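Local coordinates for protein nigritoxine (Vibrio nigripulchritudo, PDB 5M41) that acts as a bacterial toxin against crustaceans and insects and has a new fold, at residues A[30-34]-A[35-39]; A[40-43]-A[44-48]; A[665-668]-A[669-672]; A[693-696]-A[697-701]. All coordinates share one frame; numbering follows the deposited sequence.

In the fold
The four contacts form two pairs on opposite sides of the centre of an elongated single chain of 757 residues. Contacts 1 and 2 come first in sequence, on helix 34-54: contact 1 starts that helix and contact 2 continues it, their centres about 13 Å apart, with L32 CD1 packed 3.8 Å from L40 CD1. Contacts 3 and 4 come near the C-terminus, on the successive helices 667-676 and 688-704, centres about 12 Å apart; there F670 and I671 pack against V695, M698 and R699. Between the pairs the centres lie about 59 to 71 Å apart, so the two pairs belong to separate helical packings with no contact between them.

Contact 1: residues A[30-34]-A[35-39]; sequences RNLTK and EAQQN
T33 OG1, the N-cap oxygen of helix 34-54, has several partners. It accepts the backbone N-H of A36 at 3.1 Å, the capping bond, in a nearly straight line (165°), and it is also linked to a water. That water lies 3.0 Å from T33 OG1 and donates to E35 OE1, so the cap oxygen and the first-turn carboxylate share one bridge; a weak hydrogen bond to T265 adds a further partner. A chi1 of 62° tucks OG1 into the gap flanked by its own N and C, from where it reaches over the first turn to the amide of A36.

The helical ladder then takes over. Q37 N donates to T33 O at 3.0 Å, and Q38 N donates to K34 O. Beside the cap, L32 turns inward: its CB lies 3.9 Å from A36 CB and 3.7 Å from Q37 CG, and the L32 side chain packs on F258, L261 and V262 of helix 253-264. Q37 runs back along the incoming loop, CG anti to its carbonyl carbon (chi1 -58°) and the chain extended beyond, which carries the amide past L32 O to a hydrogen bond between NE2 and Y29 O. The side chain thus ties the new helix to the end of helix 22-30. R30 points away from this turn and forms a salt bridge with D196, its side chain about 8 Å from the bound magnesium ion, too far to be a ligand. The exposed K34 chain, bent at chi2 and chi3, slants past Q37, its CD 4.1 Å from Q37 OE1.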
loop_
_atom_site.group_PDB
_atom_site.type_symbol
_atom_site.label_atom_id
_atom_site.label_comp_id
_atom_site.label_asym_id
_atom_site.label_seq_id
_atom_site.Cartn_x
_atom_site.Cartn_y
_atom_site.Cartn_z
ATOM N N ARG A 30 -27.366 3.330 -12.500
ATOM C CA ARG A 30 -28.434 3.835 -11.647
ATOM C C ARG A 30 -27.961 5.014 -10.805
ATOM O O ARG A 30 -28.725 5.927 -10.520
ATOM C CB ARG A 30 -28.998 2.701 -10.750
ATOM C CG ARG A 30 -30.104 1.901 -11.447
ATOM C CD ARG A 30 -30.943 1.057 -10.464
ATOM N NE ARG A 30 -30.054 0.166 -9.711
ATOM C CZ ARG A 30 -29.983 -1.152 -9.843
ATOM N NH1 ARG A 30 -30.811 -1.802 -10.634
ATOM N NH2 ARG A 30 -29.090 -1.826 -9.117
ATOM N N ASN A 31 -26.695 5.023 -10.423
ATOM C CA ASN A 31 -26.209 6.122 -9.604
ATOM C C ASN A 31 -25.799 7.394 -10.362
ATOM O O ASN A 31 -25.447 8.391 -9.746
ATOM C CB ASN A 31 -25.117 5.626 -8.674
ATOM C CG ASN A 31 -25.690 4.752 -7.556
ATOM O OD1 ASN A 31 -25.254 3.642 -7.333
ATOM N ND2 ASN A 31 -26.690 5.255 -6.889
ATOM N N LEU A 32 -25.865 7.359 -11.690
ATOM C CA LEU A 32 -25.680 8.574 -12.482
ATOM C C LEU A 32 -26.886 9.477 -12.258
ATOM O O LEU A 32 -28.002 8.987 -12.067
ATOM C CB LEU A 32 -25.590 8.237 -13.975
ATOM C CG LEU A 32 -24.381 7.426 -14.421
ATOM C CD1 LEU A 32 -24.459 7.179 -15.935
ATOM C CD2 LEU A 32 -23.100 8.204 -14.065
ATOM N N THR A 33 -26.678 10.793 -12.291
ATOM C CA THR A 33 -27.832 11.714 -12.305
ATOM C C THR A 33 -28.594 11.493 -13.626
ATOM O O THR A 33 -28.026 10.970 -14.590
ATOM C CB THR A 33 -27.385 13.191 -12.265
ATOM O OG1 THR A 33 -26.614 13.455 -13.432
ATOM C CG2 THR A 33 -26.515 13.508 -10.972
ATOM N N LYS A 34 -29.863 11.889 -13.668
ATOM C CA LYS A 34 -30.649 11.863 -14.917
ATOM C C LYS A 34 -29.928 12.560 -16.077
ATOM O O LYS A 34 -29.867 12.029 -17.201
ATOM C CB LYS A 34 -32.020 12.501 -14.697
ATOM C CG LYS A 34 -33.098 11.533 -14.216
ATOM C CD LYS A 34 -33.891 10.953 -15.396
ATOM C CE LYS A 34 -35.121 11.785 -15.749
ATOM N NZ LYS A 34 -35.492 11.596 -17.177
ATOM N N GLU A 35 -29.344 13.718 -15.789
ATOM C CA GLU A 35 -28.567 14.473 -16.784
ATOM C C GLU A 35 -27.410 13.649 -17.389
ATOM O O GLU A 35 -27.219 13.630 -18.616
ATOM C CB GLU A 35 -28.035 15.775 -16.148
ATOM C CG GLU A 35 -27.270 16.671 -17.122
ATOM C CD GLU A 35 -26.522 17.861 -16.467
ATOM O OE1 GLU A 35 -26.644 18.127 -15.236
ATOM O OE2 GLU A 35 -25.774 18.536 -17.206
ATOM N N ALA A 36 -26.630 13.004 -16.520
ATOM C CA ALA A 36 -25.521 12.118 -16.930
ATOM C C ALA A 36 -26.011 10.897 -17.735
ATOM O O ALA A 36 -25.349 10.480 -18.677
ATOM C CB ALA A 36 -24.723 11.659 -15.720
ATOM N N GLN A 37 -27.142 10.310 -17.341
ATOM C CA GLN A 37 -27.753 9.212 -18.135
ATOM C C GLN A 37 -28.180 9.668 -19.547
ATOM O O GLN A 37 -27.962 8.942 -20.507
ATOM C CB GLN A 37 -28.955 8.556 -17.409
ATOM C CG GLN A 37 -28.616 7.964 -16.025
ATOM C CD GLN A 37 -29.857 7.612 -15.209
ATOM O OE1 GLN A 37 -30.919 8.196 -15.401
ATOM N NE2 GLN A 37 -29.722 6.660 -14.286
ATOM N N GLN A 38 -28.812 10.842 -19.660
ATOM C CA GLN A 38 -29.145 11.434 -20.958
ATOM C C GLN A 38 -27.888 11.661 -21.800
ATOM O O GLN A 38 -27.860 11.364 -23.021
ATOM C CB GLN A 38 -29.911 12.764 -20.772
ATOM C CG GLN A 38 -31.266 12.545 -20.098
ATOM C CD GLN A 38 -31.993 13.823 -19.736
ATOM O OE1 GLN A 38 -31.542 14.917 -20.045
ATOM N NE2 GLN A 38 -33.120 13.684 -19.062
ATOM N N ASN A 39 -26.859 12.200 -21.154
ATOM C CA ASN A 39 -25.584 12.441 -21.820
ATOM C C ASN A 39 -25.001 11.118 -22.332
ATOM O O ASN A 39 -24.468 11.050 -23.434
ATOM C CB ASN A 39 -24.575 13.048 -20.848
ATOM C CG ASN A 39 -24.813 14.526 -20.568
ATOM O OD1 ASN A 39 -24.170 15.093 -19.690
ATOM N ND2 ASN A 39 -25.737 15.129 -21.255
HETATM O O HOH W 1 -26.709 16.403 -13.136
#

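Contact 2: residues A[40-43]-A[44-48]; sequences LYQF and AIIEV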
loop_
_atom_site.group_PDB
_atom_site.type_symbol
_atom_site.label_atom_id
_atom_site.label_comp_id
_atom_site.label_asym_id
_atom_site.label_seq_id
_atom_site.Cartn_x
_atom_site.Cartn_y
_atom_site.Cartn_z
ATOM N N LEU A 40 -25.057 10.083 -21.497
ATOM C CA LEU A 40 -24.608 8.751 -21.927
ATOM C C LEU A 40 -25.347 8.335 -23.217
ATOM O O LEU A 40 -24.717 7.887 -24.207
ATOM C CB LEU A 40 -24.859 7.739 -20.802
ATOM C CG LEU A 40 -24.395 6.292 -20.850
ATOM C CD1 LEU A 40 -24.477 5.677 -19.435
ATOM C CD2 LEU A 40 -25.293 5.477 -21.780
ATOM N N TYR A 41 -26.678 8.422 -23.198
ATOM C CA TYR A 41 -27.431 8.032 -24.401
ATOM C C TYR A 41 -27.100 8.943 -25.583
ATOM O O TYR A 41 -26.951 8.479 -26.723
ATOM C CB TYR A 41 -28.929 8.019 -24.128
ATOM C CG TYR A 41 -29.435 6.605 -23.820
ATOM C CD1 TYR A 41 -29.491 5.639 -24.823
ATOM C CD2 TYR A 41 -29.818 6.233 -22.527
ATOM C CE1 TYR A 41 -29.936 4.345 -24.555
ATOM C CE2 TYR A 41 -30.273 4.942 -22.259
ATOM C CZ TYR A 41 -30.330 4.005 -23.281
ATOM O OH TYR A 41 -30.806 2.718 -23.035
ATOM N N GLN A 42 -26.944 10.237 -25.283
ATOM C CA GLN A 42 -26.653 11.223 -26.297
ATOM C C GLN A 42 -25.358 10.877 -27.023
ATOM O O GLN A 42 -25.309 10.956 -28.252
ATOM C CB GLN A 42 -26.554 12.602 -25.664
ATOM C CG GLN A 42 -26.283 13.717 -26.634
ATOM C CD GLN A 42 -27.550 14.420 -27.012
ATOM O OE1 GLN A 42 -28.590 13.788 -27.226
ATOM N NE2 GLN A 42 -27.482 15.739 -27.093
ATOM N N PHE A 43 -24.313 10.511 -26.266
ATOM C CA PHE A 43 -23.032 10.127 -26.874
ATOM C C PHE A 43 -23.124 8.844 -27.698
ATOM O O PHE A 43 -22.488 8.752 -28.748
ATOM C CB PHE A 43 -21.928 9.975 -25.824
ATOM C CG PHE A 43 -21.379 11.288 -25.307
ATOM C CD1 PHE A 43 -20.914 12.271 -26.189
ATOM C CD2 PHE A 43 -21.263 11.516 -23.927
ATOM C CE1 PHE A 43 -20.387 13.480 -25.724
ATOM C CE2 PHE A 43 -20.725 12.717 -23.453
ATOM C CZ PHE A 43 -20.295 13.704 -24.349
ATOM N N ALA A 44 -23.886 7.850 -27.204
ATOM C CA ALA A 44 -24.199 6.652 -27.992
ATOM C C ALA A 44 -24.857 6.987 -29.348
ATOM O O ALA A 44 -24.471 6.441 -30.398
ATOM C CB ALA A 44 -25.083 5.688 -27.201
ATOM N N ILE A 45 -25.859 7.860 -29.313
ATOM C CA ILE A 45 -26.523 8.326 -30.532
ATOM C C ILE A 45 -25.508 8.977 -31.478
ATOM O O ILE A 45 -25.446 8.628 -32.670
ATOM C CB ILE A 45 -27.664 9.312 -30.233
ATOM C CG1 ILE A 45 -28.770 8.613 -29.444
ATOM C CG2 ILE A 45 -28.284 9.837 -31.534
ATOM C CD1 ILE A 45 -29.722 9.596 -28.768
ATOM N N ILE A 46 -24.725 9.919 -30.947
ATOM C CA ILE A 46 -23.655 10.564 -31.714
ATOM C C ILE A 46 -22.754 9.529 -32.393
ATOM O O ILE A 46 -22.462 9.650 -33.582
ATOM C CB ILE A 46 -22.799 11.515 -30.855
ATOM C CG1 ILE A 46 -23.589 12.796 -30.528
ATOM C CG2 ILE A 46 -21.541 11.913 -31.617
ATOM C CD1 ILE A 46 -23.087 13.556 -29.299
ATOM N N GLU A 47 -22.333 8.504 -31.657
ATOM C CA GLU A 47 -21.513 7.475 -32.261
ATOM C C GLU A 47 -22.210 6.822 -33.460
ATOM O O GLU A 47 -21.587 6.604 -34.507
ATOM C CB GLU A 47 -21.054 6.444 -31.230
ATOM C CG GLU A 47 -20.253 5.267 -31.774
ATOM C CD GLU A 47 -18.946 5.656 -32.474
ATOM O OE1 GLU A 47 -18.448 6.795 -32.319
ATOM O OE2 GLU A 47 -18.408 4.798 -33.190
ATOM N N VAL A 48 -23.493 6.504 -33.320
ATOM C CA VAL A 48 -24.201 5.780 -34.374
ATOM C C VAL A 48 -24.443 6.699 -35.582
ATOM O O VAL A 48 -24.277 6.276 -36.726
ATOM C CB VAL A 48 -25.483 5.083 -33.848
ATOM C CG1 VAL A 48 -26.296 4.462 -34.977
ATOM C CG2 VAL A 48 -25.107 4.030 -32.810
#
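F43 CD1 lies 4.0 Å from I46 CD1, the methyl coming obliquely to the ring from one turn further along helix 34-54. The two side chains leave the helix in parallel, an i to i+3 pair on one flank. F43 also packs on S210 and A214 of helix 206-215, while I46 reaches Y64 and L67 of helix 62-67. On another flank the Y41 ring leans on V182 and L185 of helix 177-191, and its hydroxyl is hydrogen-bonded to N85.

The spine is a regular alpha-helical ladder: A44, I45, I46 and E47 donate their amides to the carbonyls of L40, Y41, Q42 and F43. Of these, I46 N to Q42 O is 2.9 Å and nearly straight at 171°. L40 O has a second partner in S210 OG, which ties the backbone to the neighbouring helix.

Both isoleucines set CG1 anti to the carbonyl carbon (chi1 -64° in I45, -73° in I46), which lays that branch back over the preceding turn. In I45, CG1 comes 3.3 Å from Y41 O; in I46, the same branch ends with CD1 4.2 Å from Q42 CG.

Contact 3: residues A[665-668]-A[669-672]; sequences YTLQ and DFIT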
loop_
_atom_site.group_PDB
_atom_site.type_symbol
_atom_site.label_atom_id
_atom_site.label_comp_id
_atom_site.label_asym_id
_atom_site.label_seq_id
_atom_site.Cartn_x
_atom_site.Cartn_y
_atom_site.Cartn_z
ATOM N N TYR A 665 19.359 15.685 36.126
ATOM C CA TYR A 665 18.806 15.305 34.819
ATOM C C TYR A 665 18.842 13.795 34.661
ATOM O O TYR A 665 19.875 13.165 34.901
ATOM C CB TYR A 665 19.612 15.948 33.689
ATOM C CG TYR A 665 19.050 15.723 32.308
ATOM C CD1 TYR A 665 17.996 16.517 31.837
ATOM C CD2 TYR A 665 19.602 14.765 31.438
ATOM C CE1 TYR A 665 17.477 16.344 30.567
ATOM C CE2 TYR A 665 19.087 14.586 30.147
ATOM C CZ TYR A 665 18.017 15.386 29.730
ATOM O OH TYR A 665 17.469 15.270 28.477
ATOM N N THR A 666 17.716 13.213 34.268
ATOM C CA THR A 666 17.608 11.753 34.246
ATOM C C THR A 666 17.537 11.236 32.819
ATOM O O THR A 666 17.172 11.982 31.903
ATOM C CB THR A 666 16.342 11.276 34.977
ATOM O OG1 THR A 666 15.199 11.681 34.214
ATOM C CG2 THR A 666 16.265 11.873 36.407
ATOM N N LEU A 667 17.869 9.954 32.639
ATOM C CA LEU A 667 17.663 9.266 31.367
ATOM C C LEU A 667 16.198 9.361 30.943
ATOM O O LEU A 667 15.908 9.483 29.757
ATOM C CB LEU A 667 18.083 7.789 31.457
ATOM C CG LEU A 667 17.947 6.977 30.159
ATOM C CD1 LEU A 667 18.887 7.472 29.060
ATOM C CD2 LEU A 667 18.208 5.503 30.414
ATOM N N GLN A 668 15.284 9.283 31.906
ATOM C CA GLN A 668 13.861 9.485 31.611
ATOM C C GLN A 668 13.564 10.849 30.953
ATOM O O GLN A 668 12.813 10.910 29.974
ATOM C CB GLN A 668 13.013 9.321 32.871
ATOM C CG GLN A 668 11.563 9.020 32.537
ATOM C CD GLN A 668 10.659 9.032 33.749
ATOM O OE1 GLN A 668 9.920 8.072 33.977
ATOM N NE2 GLN A 668 10.702 10.117 34.532
ATOM N N ASP A 669 14.146 11.934 31.470
ATOM C CA ASP A 669 13.961 13.243 30.821
ATOM C C ASP A 669 14.403 13.163 29.359
ATOM O O ASP A 669 13.716 13.671 28.472
ATOM C CB ASP A 669 14.778 14.336 31.500
ATOM C CG ASP A 669 14.307 14.666 32.910
ATOM O OD1 ASP A 669 13.144 14.376 33.286
ATOM O OD2 ASP A 669 15.149 15.221 33.645
ATOM N N PHE A 670 15.553 12.524 29.127
ATOM C CA PHE A 670 16.133 12.367 27.793
ATOM C C PHE A 670 15.196 11.592 26.885
ATOM O O PHE A 670 14.856 12.034 25.775
ATOM C CB PHE A 670 17.512 11.671 27.871
ATOM C CG PHE A 670 18.172 11.484 26.536
ATOM C CD1 PHE A 670 18.770 12.559 25.887
ATOM C CD2 PHE A 670 18.227 10.229 25.938
ATOM C CE1 PHE A 670 19.390 12.397 24.656
ATOM C CE2 PHE A 670 18.848 10.052 24.705
ATOM C CZ PHE A 670 19.424 11.142 24.062
ATOM N N ILE A 671 14.733 10.461 27.395
ATOM C CA ILE A 671 13.862 9.573 26.633
ATOM C C ILE A 671 12.544 10.262 26.289
ATOM O O ILE A 671 12.077 10.195 25.143
ATOM C CB ILE A 671 13.651 8.230 27.380
ATOM C CG1 ILE A 671 14.942 7.386 27.325
ATOM C CG2 ILE A 671 12.453 7.460 26.825
ATOM C CD1 ILE A 671 14.851 6.052 28.065
ATOM N N THR A 672 11.957 10.951 27.266
ATOM C CA THR A 672 10.683 11.664 27.038
ATOM C C THR A 672 10.804 12.640 25.859
ATOM O O THR A 672 9.968 12.656 24.979
ATOM C CB THR A 672 10.228 12.410 28.302
ATOM O OG1 THR A 672 10.055 11.460 29.365
ATOM C CG2 THR A 672 8.900 13.170 28.063
HETATM O O HOH W 2 14.970 16.184 28.164
#
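D669 begins at CB, which sits 3.5 Å from CE1 of the Y665 ring, and runs on to a carboxylate that closes the capping box of helix 667-676. Its CG lies 3.4 Å from T666 OG1. At the tip, OD2 takes the backbone N-H of T666 in a weak but straight bond of 3.3 Å, and it is also hydrogen-bonded to S743 of helix 739-751, so one oxygen joins the cap to the C-terminal helix. The return half of the box is shorter: D669 N donates to T666 OG1 at 2.9 Å. With chi1 at -67°, the carboxylate stands beside its own backbone N, which brings it back toward T666. The Y665 ring and the D669 carboxylate run antiparallel past one another, their planes 60° apart.

Y665 reaches further, its OH lying at the edge of the F670 ring, in its plane, and 3.3 Å from F670 CA. A water 2.7 Å from that hydroxyl donates weakly to D669 O. On the other flank, L667 CG packs on I671 CD1, next to helix 688-704. At the far end Q668 O accepts twice from T672, from its N and from OG1, the hydroxyl standing above the carbonyl plane at 2.9 Å.

Contact 4: residues A[693-696]-A[697-701]; sequences NIVE and SMRAT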
loop_
_atom_site.group_PDB
_atom_site.type_symbol
_atom_site.label_atom_id
_atom_site.label_comp_id
_atom_site.label_asym_id
_atom_site.label_seq_id
_atom_site.Cartn_x
_atom_site.Cartn_y
_atom_site.Cartn_z
ATOM N N ASN A 693 12.033 1.521 18.576
ATOM C CA ASN A 693 13.203 0.689 18.830
ATOM C C ASN A 693 14.367 1.438 19.482
ATOM O O ASN A 693 15.063 0.870 20.306
ATOM C CB ASN A 693 13.647 -0.026 17.557
ATOM C CG ASN A 693 12.828 -1.262 17.289
ATOM O OD1 ASN A 693 12.735 -2.139 18.131
ATOM N ND2 ASN A 693 12.238 -1.342 16.113
ATOM N N ILE A 694 14.570 2.713 19.125
ATOM C CA ILE A 694 15.584 3.547 19.778
ATOM C C ILE A 694 15.280 3.645 21.280
ATOM O O ILE A 694 16.169 3.474 22.138
ATOM C CB ILE A 694 15.623 4.950 19.152
ATOM C CG1 ILE A 694 16.336 4.924 17.797
ATOM C CG2 ILE A 694 16.233 5.987 20.105
ATOM C CD1 ILE A 694 16.258 6.243 17.061
ATOM N N VAL A 695 14.019 3.914 21.575
ATOM C CA VAL A 695 13.538 4.132 22.919
ATOM C C VAL A 695 13.553 2.805 23.696
ATOM O O VAL A 695 14.084 2.723 24.819
ATOM C CB VAL A 695 12.130 4.786 22.858
ATOM C CG1 VAL A 695 11.407 4.697 24.190
ATOM C CG2 VAL A 695 12.268 6.255 22.445
ATOM N N GLU A 696 12.979 1.774 23.094
ATOM C CA GLU A 696 12.951 0.446 23.709
ATOM C C GLU A 696 14.367 -0.059 24.005
ATOM O O GLU A 696 14.578 -0.638 25.058
ATOM C CB GLU A 696 12.183 -0.543 22.829
ATOM C CG GLU A 696 12.151 -1.976 23.340
ATOM C CD GLU A 696 11.346 -2.896 22.425
ATOM O OE1 GLU A 696 11.573 -2.873 21.191
ATOM O OE2 GLU A 696 10.474 -3.643 22.933
ATOM N N SER A 697 15.328 0.185 23.100
ATOM C CA SER A 697 16.751 -0.135 23.360
ATOM C C SER A 697 17.220 0.543 24.626
ATOM O O SER A 697 17.880 -0.069 25.463
ATOM C CB SER A 697 17.662 0.357 22.240
ATOM O OG SER A 697 17.581 -0.470 21.110
ATOM N N MET A 698 16.891 1.823 24.755
ATOM C CA MET A 698 17.328 2.582 25.919
ATOM C C MET A 698 16.758 2.043 27.226
ATOM O O MET A 698 17.493 1.873 28.201
ATOM C CB MET A 698 17.012 4.051 25.721
ATOM C CG MET A 698 17.836 4.605 24.574
ATOM S SD MET A 698 17.399 6.321 24.284
ATOM C CE MET A 698 18.532 6.703 22.961
ATOM N N ARG A 699 15.464 1.754 27.215
ATOM C CA ARG A 699 14.759 1.199 28.369
ATOM C C ARG A 699 15.258 -0.206 28.747
ATOM O O ARG A 699 15.494 -0.491 29.927
ATOM C CB ARG A 699 13.245 1.189 28.103
ATOM C CG ARG A 699 12.608 2.565 28.213
ATOM C CD ARG A 699 11.142 2.553 27.788
ATOM N NE ARG A 699 10.565 3.896 27.873
ATOM C CZ ARG A 699 9.445 4.290 27.258
ATOM N NH1 ARG A 699 8.779 3.445 26.484
ATOM N NH2 ARG A 699 8.991 5.533 27.421
ATOM N N ALA A 700 15.438 -1.072 27.753
ATOM C CA ALA A 700 16.002 -2.411 27.995
ATOM C C ALA A 700 17.421 -2.334 28.599
ATOM O O ALA A 700 17.762 -3.120 29.487
ATOM C CB ALA A 700 15.993 -3.259 26.718
ATOM N N THR A 701 18.226 -1.375 28.133
ATOM C CA THR A 701 19.601 -1.220 28.596
ATOM C C THR A 701 19.617 -0.738 30.042
ATOM O O THR A 701 20.335 -1.297 30.859
ATOM C CB THR A 701 20.409 -0.314 27.647
ATOM O OG1 THR A 701 20.481 -0.934 26.354
ATOM C CG2 THR A 701 21.822 -0.081 28.145
#
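Helix 688-704 is in mid-course here, and two of its side-chain hydroxyls fold back onto its own backbone one turn earlier. S697 meets N693 O twice, its N at 2.9 Å and its OG at 3.0 Å, from opposite faces of the carbonyl plane. T701 repeats the pattern one turn on, its N and OG1 both donating to S697 O. These bonds give the hydroxyls of the buried S697 and T701 an acceptor within the helix itself. The buried N693 amide is held by N578, through OD1.

The next flank is apolar. M698 runs alongside I694, and CE ends 3.7 Å from I694 CG2; on the way its CG passes 3.2 Å from I694 O. Its neighbours are F606 of helix 603-614, V583 of strand 583-589, and F670 and I671 of helix 667-676, so this methionine sits where two other helices and strand 583-589 meet.

Toward solvent, E696 makes a salt bridge with K557. R699 stretches out from CG to NE with chi1 at -75° and keeps beside V695. That lays the guanidinium flat against the valine: V695 CG1 sits over the centre of one face, 3.7 Å from R699 CZ.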